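Local coordinates for polymerase X (Deinococcus radiodurans, PDB 2W9M), which probably extends DNA chains from deoxyribonucleoside triphosphates as a family X DNA polymerase, and binds zinc ions, at residues R196-V209 against P232-L246. Numbering follows the deposited sequence.
Sequences RAAELTVTGTPDDV and PVEIACAPAEARGAL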
loop_
_atom_site.group_PDB
_atom_site.type_symbol
_atom_site.label_atom_id
_atom_site.label_comp_id
_atom_site.label_asym_id
_atom_site.label_seq_id
_atom_site.Cartn_x
_atom_site.Cartn_y
_atom_site.Cartn_z
ATOM N N ARG A 196 11.853 -7.668 -7.801
ATOM C CA ARG A 196 13.057 -8.471 -7.593
ATOM C C ARG A 196 14.287 -7.621 -7.289
ATOM O O ARG A 196 15.194 -8.060 -6.582
ATOM C CB ARG A 196 13.333 -9.368 -8.801
ATOM C CG ARG A 196 13.444 -8.622 -10.122
ATOM C CD ARG A 196 13.649 -9.587 -11.290
ATOM N NE ARG A 196 15.019 -9.594 -11.797
ATOM C CZ ARG A 196 16.055 -10.146 -11.173
ATOM N NH1 ARG A 196 15.898 -10.734 -9.995
ATOM N NH2 ARG A 196 17.256 -10.101 -11.728
ATOM N N ALA A 197 14.317 -6.408 -7.829
ATOM C CA ALA A 197 15.443 -5.512 -7.606
ATOM C C ALA A 197 15.147 -4.090 -8.061
ATOM O O ALA A 197 14.209 -3.851 -8.821
ATOM C CB ALA A 197 16.679 -6.038 -8.322
ATOM N N ALA A 198 15.951 -3.144 -7.586
ATOM C CA ALA A 198 15.925 -1.792 -8.124
ATOM C C ALA A 198 16.655 -1.804 -9.462
ATOM O O ALA A 198 17.884 -1.800 -9.506
ATOM C CB ALA A 198 16.586 -0.823 -7.168
ATOM N N GLU A 199 15.891 -1.839 -10.548
ATOM C CA GLU A 199 16.465 -1.912 -11.885
ATOM C C GLU A 199 16.471 -0.553 -12.574
ATOM O O GLU A 199 15.485 0.185 -12.547
ATOM C CB GLU A 199 15.713 -2.935 -12.736
ATOM C CG GLU A 199 16.015 -4.390 -12.378
ATOM C CD GLU A 199 14.978 -5.360 -12.933
ATOM O OE1 GLU A 199 15.296 -6.081 -13.906
ATOM O OE2 GLU A 199 13.844 -5.396 -12.399
ATOM N N LEU A 200 17.596 -0.233 -13.197
ATOM C CA LEU A 200 17.785 1.054 -13.843
ATOM C C LEU A 200 18.357 0.811 -15.235
ATOM O O LEU A 200 19.047 -0.179 -15.475
ATOM C CB LEU A 200 18.761 1.901 -13.020
ATOM C CG LEU A 200 18.430 3.363 -12.721
ATOM C CD1 LEU A 200 16.994 3.493 -12.252
ATOM C CD2 LEU A 200 19.382 3.922 -11.676
ATOM N N THR A 201 18.063 1.710 -16.159
ATOM C CA THR A 201 18.660 1.631 -17.481
ATOM C C THR A 201 19.455 2.916 -17.737
ATOM O O THR A 201 19.139 3.971 -17.190
ATOM C CB THR A 201 17.593 1.363 -18.561
ATOM O OG1 THR A 201 18.056 0.340 -19.452
ATOM C CG2 THR A 201 17.263 2.629 -19.328
ATOM N N VAL A 202 20.498 2.822 -18.552
ATOM C CA VAL A 202 21.489 3.890 -18.646
ATOM C C VAL A 202 22.259 3.801 -19.971
ATOM O O VAL A 202 22.504 2.702 -20.470
ATOM C CB VAL A 202 22.477 3.791 -17.458
ATOM C CG1 VAL A 202 23.898 4.112 -17.890
ATOM C CG2 VAL A 202 22.025 4.672 -16.298
ATOM N N THR A 203 22.623 4.944 -20.554
ATOM C CA THR A 203 23.511 4.941 -21.717
ATOM C C THR A 203 24.932 5.304 -21.296
ATOM O O THR A 203 25.142 6.229 -20.512
ATOM C CB THR A 203 23.066 5.907 -22.835
ATOM O OG1 THR A 203 23.559 7.221 -22.558
ATOM C CG2 THR A 203 21.556 5.946 -22.967
ATOM N N GLY A 204 25.906 4.571 -21.822
ATOM C CA GLY A 204 27.288 4.759 -21.430
ATOM C C GLY A 204 27.941 3.412 -21.205
ATOM O O GLY A 204 27.383 2.384 -21.574
ATOM N N THR A 205 29.118 3.415 -20.595
ATOM C CA THR A 205 29.862 2.181 -20.374
ATOM C C THR A 205 29.927 1.835 -18.885
ATOM O O THR A 205 29.756 2.709 -18.033
ATOM C CB THR A 205 31.292 2.286 -20.952
ATOM O OG1 THR A 205 32.086 3.151 -20.128
ATOM C CG2 THR A 205 31.248 2.838 -22.373
ATOM N N PRO A 206 30.169 0.553 -18.569
ATOM C CA PRO A 206 30.249 0.098 -17.172
ATOM C C PRO A 206 31.252 0.899 -16.338
ATOM O O PRO A 206 31.193 0.864 -15.108
ATOM C CB PRO A 206 30.710 -1.356 -17.306
ATOM C CG PRO A 206 30.229 -1.780 -18.656
ATOM C CD PRO A 206 30.324 -0.559 -19.525
ATOM N N ASP A 207 32.163 1.606 -16.998
ATOM C CA ASP A 207 33.126 2.456 -16.304
ATOM C C ASP A 207 32.492 3.799 -15.951
ATOM O O ASP A 207 32.781 4.376 -14.904
ATOM C CB ASP A 207 34.368 2.670 -17.168
ATOM C CG ASP A 207 35.073 1.373 -17.503
ATOM O OD1 ASP A 207 35.514 0.676 -16.563
ATOM O OD2 ASP A 207 35.188 1.052 -18.707
ATOM N N ASP A 208 31.635 4.297 -16.837
ATOM C CA ASP A 208 30.886 5.519 -16.577
ATOM C C ASP A 208 30.059 5.352 -15.308
ATOM O O ASP A 208 30.033 6.234 -14.449
ATOM C CB ASP A 208 29.968 5.843 -17.759
ATOM C CG ASP A 208 30.737 6.163 -19.028
ATOM O OD1 ASP A 208 31.800 6.815 -18.927
ATOM O OD2 ASP A 208 30.276 5.770 -20.126
ATOM N N VAL A 209 29.389 4.207 -15.200
ATOM C CA VAL A 209 28.556 3.888 -14.048
ATOM C C VAL A 209 29.410 3.623 -12.815
ATOM O O VAL A 209 29.062 4.023 -11.704
ATOM C CB VAL A 209 27.695 2.637 -14.322
ATOM C CG1 VAL A 209 26.953 2.212 -13.062
ATOM C CG2 VAL A 209 26.725 2.898 -15.465
ATOM N N PRO A 232 18.560 -5.095 -3.532
ATOM C CA PRO A 232 19.335 -5.536 -4.699
ATOM C C PRO A 232 19.218 -4.541 -5.856
ATOM O O PRO A 232 18.136 -4.006 -6.113
ATOM C CB PRO A 232 18.676 -6.865 -5.078
ATOM C CG PRO A 232 18.015 -7.334 -3.825
ATOM C CD PRO A 232 17.559 -6.095 -3.122
ATOM N N VAL A 233 20.330 -4.299 -6.542
ATOM C CA VAL A 233 20.377 -3.300 -7.598
ATOM C C VAL A 233 20.956 -3.871 -8.884
ATOM O O VAL A 233 21.929 -4.617 -8.854
ATOM C CB VAL A 233 21.227 -2.089 -7.176
ATOM C CG1 VAL A 233 21.565 -1.229 -8.379
ATOM C CG2 VAL A 233 20.500 -1.273 -6.124
ATOM N N GLU A 234 20.346 -3.516 -10.010
ATOM C CA GLU A 234 20.870 -3.889 -11.318
ATOM C C GLU A 234 20.841 -2.698 -12.256
ATOM O O GLU A 234 19.808 -2.052 -12.424
ATOM C CB GLU A 234 20.070 -5.038 -11.928
ATOM C CG GLU A 234 20.274 -6.370 -11.239
ATOM C CD GLU A 234 19.507 -7.490 -11.910
ATOM O OE1 GLU A 234 19.529 -7.568 -13.158
ATOM O OE2 GLU A 234 18.885 -8.293 -11.186
ATOM N N ILE A 235 21.983 -2.410 -12.864
ATOM C CA ILE A 235 22.083 -1.310 -13.804
ATOM C C ILE A 235 22.625 -1.852 -15.111
ATOM O O ILE A 235 23.693 -2.457 -15.147
ATOM C CB ILE A 235 22.988 -0.184 -13.260
ATOM C CG1 ILE A 235 22.373 0.407 -11.985
ATOM C CG2 ILE A 235 23.203 0.896 -14.312
ATOM C CD1 ILE A 235 23.178 1.526 -11.368
ATOM N N ALA A 236 21.857 -1.672 -16.179
ATOM C CA ALA A 236 22.274 -2.121 -17.497
ATOM C C ALA A 236 22.524 -0.905 -18.368
ATOM O O ALA A 236 21.718 0.025 -18.387
ATOM C CB ALA A 236 21.215 -3.016 -18.119
ATOM N N CYS A 237 23.642 -0.909 -19.083
ATOM C CA CYS A 237 23.998 0.218 -19.933
ATOM C C CYS A 237 24.180 -0.186 -21.396
ATOM O O CYS A 237 24.258 -1.370 -21.720
ATOM C CB CYS A 237 25.246 0.918 -19.399
ATOM S SG CYS A 237 26.416 -0.190 -18.579
ATOM N N ALA A 238 24.243 0.815 -22.270
ATOM C CA ALA A 238 24.338 0.599 -23.708
ATOM C C ALA A 238 24.793 1.882 -24.393
ATOM O O ALA A 238 24.647 2.970 -23.834
ATOM C CB ALA A 238 22.991 0.158 -24.260
ATOM N N PRO A 239 25.360 1.759 -25.601
ATOM C CA PRO A 239 25.682 2.936 -26.411
ATOM C C PRO A 239 24.404 3.670 -26.777
ATOM O O PRO A 239 23.353 3.039 -26.849
ATOM C CB PRO A 239 26.307 2.335 -27.672
ATOM C CG PRO A 239 26.773 0.977 -27.267
ATOM C CD PRO A 239 25.796 0.507 -26.241
ATOM N N ALA A 240 24.489 4.976 -27.009
ATOM C CA ALA A 240 23.307 5.773 -27.319
ATOM C C ALA A 240 22.459 5.156 -28.431
ATOM O O ALA A 240 21.239 5.294 -28.434
ATOM C CB ALA A 240 23.707 7.193 -27.678
ATOM N N GLU A 241 23.111 4.477 -29.368
ATOM C CA GLU A 241 22.425 3.926 -30.538
ATOM C C GLU A 241 21.717 2.604 -30.254
ATOM O O GLU A 241 20.920 2.130 -31.067
ATOM C CB GLU A 241 23.403 3.738 -31.697
ATOM C CG GLU A 241 24.038 5.027 -32.183
ATOM C CD GLU A 241 23.011 6.089 -32.523
ATOM O OE1 GLU A 241 22.061 5.790 -33.280
ATOM O OE2 GLU A 241 23.160 7.227 -32.029
ATOM N N ALA A 242 22.017 2.007 -29.106
ATOM C CA ALA A 242 21.417 0.731 -28.735
ATOM C C ALA A 242 20.423 0.885 -27.592
ATOM O O ALA A 242 19.661 -0.039 -27.300
ATOM C CB ALA A 242 22.493 -0.275 -28.364
ATOM N N ARG A 243 20.426 2.057 -26.960
ATOM C CA ARG A 243 19.590 2.299 -25.786
ATOM C C ARG A 243 18.152 1.823 -25.975
ATOM O O ARG A 243 17.595 1.167 -25.098
ATOM C CB ARG A 243 19.615 3.777 -25.382
ATOM C CG ARG A 243 18.523 4.149 -24.382
ATOM C CD ARG A 243 18.680 3.401 -23.059
ATOM N NE ARG A 243 19.479 4.177 -22.126
ATOM C CZ ARG A 243 18.971 4.939 -21.164
ATOM N NH1 ARG A 243 17.657 5.018 -20.983
ATOM N NH2 ARG A 243 19.780 5.623 -20.377
ATOM N N GLY A 244 17.558 2.143 -27.120
ATOM C CA GLY A 244 16.187 1.750 -27.398
ATOM C C GLY A 244 15.943 0.259 -27.258
ATOM O O GLY A 244 14.901 -0.153 -26.756
ATOM N N ALA A 245 16.906 -0.548 -27.703
ATOM C CA ALA A 245 16.789 -2.005 -27.649
ATOM C C ALA A 245 17.015 -2.514 -26.233
ATOM O O ALA A 245 16.337 -3.435 -25.776
ATOM C CB ALA A 245 17.777 -2.661 -28.603
ATOM N N LEU A 246 17.985 -1.914 -25.550
ATOM C CA LEU A 246 18.254 -2.226 -24.155
ATOM C C LEU A 246 17.000 -1.987 -23.315
ATOM O O LEU A 246 16.675 -2.776 -22.432
ATOM C CB LEU A 246 19.404 -1.362 -23.635
ATOM C CG LEU A 246 19.839 -1.593 -22.187
ATOM C CD1 LEU A 246 20.604 -2.901 -22.072
ATOM C CD2 LEU A 246 20.684 -0.433 -21.688
#
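The strands within 196-209 and 232-246 run parallel in a mixed beta-sheet, probably part of the polymerase X palm. The register is regular from Ala-198 beside Val-233 to Thr-201 beside Ala-236. The short strand axes run 24° apart. Ala-198 N donates to Pro-232 O (2.8 Å), and Glu-234 N returns an almost straight bond to Ala-198 O (3.0 Å). Leu-200 repeats the pattern with Glu-234 O and Ala-236 N. The two bonds of Val-202 are bent and weak. The last bond, Gly-204 N to Ala-238 O (2.9 Å), is well aligned at the hydrogen, but its donor sits above the carbonyl plane.

Ala-198, Leu-200 and Val-233 turn to the sheet face packed on helix 163-176. On the same face, Ile-235 CG1 lies 4.0 Å from Leu-200 CB, and its CG2 and CD1 both meet Val-209 CG1. This ties the strand to helix 206-212.

Glu-199 and Glu-234 lie side by side on the other face. Glu-234 OE2 forms a salt bridge with Arg-196 NH2, with the flat groups turned 70° apart. Glu-234 OE1 pairs with Arg-250, which probably eases the repulsion between the glutamates, while Glu-199 OE2 accepts from Asp-187 N.

Arg-243, at the start of helix 243-249, reaches across this same face. CG is anti to the backbone N (chi1 166°), and the chain bends further out. Val-202 N lies 3.3 Å above the guanidinium plane, toward the rim of the group, without a hydrogen bond. Cut back to alanine, this position would probably leave Ser-181 O without the NH2 donor and open a gap beside Thr-201 and the Val-202 backbone.

At the far end, Cys-237 SG sits 4.0 Å from Pro-206 CD, and the nearest atom of the Cys-237 side chain is about 3 Å from a bound mercury(II) ion.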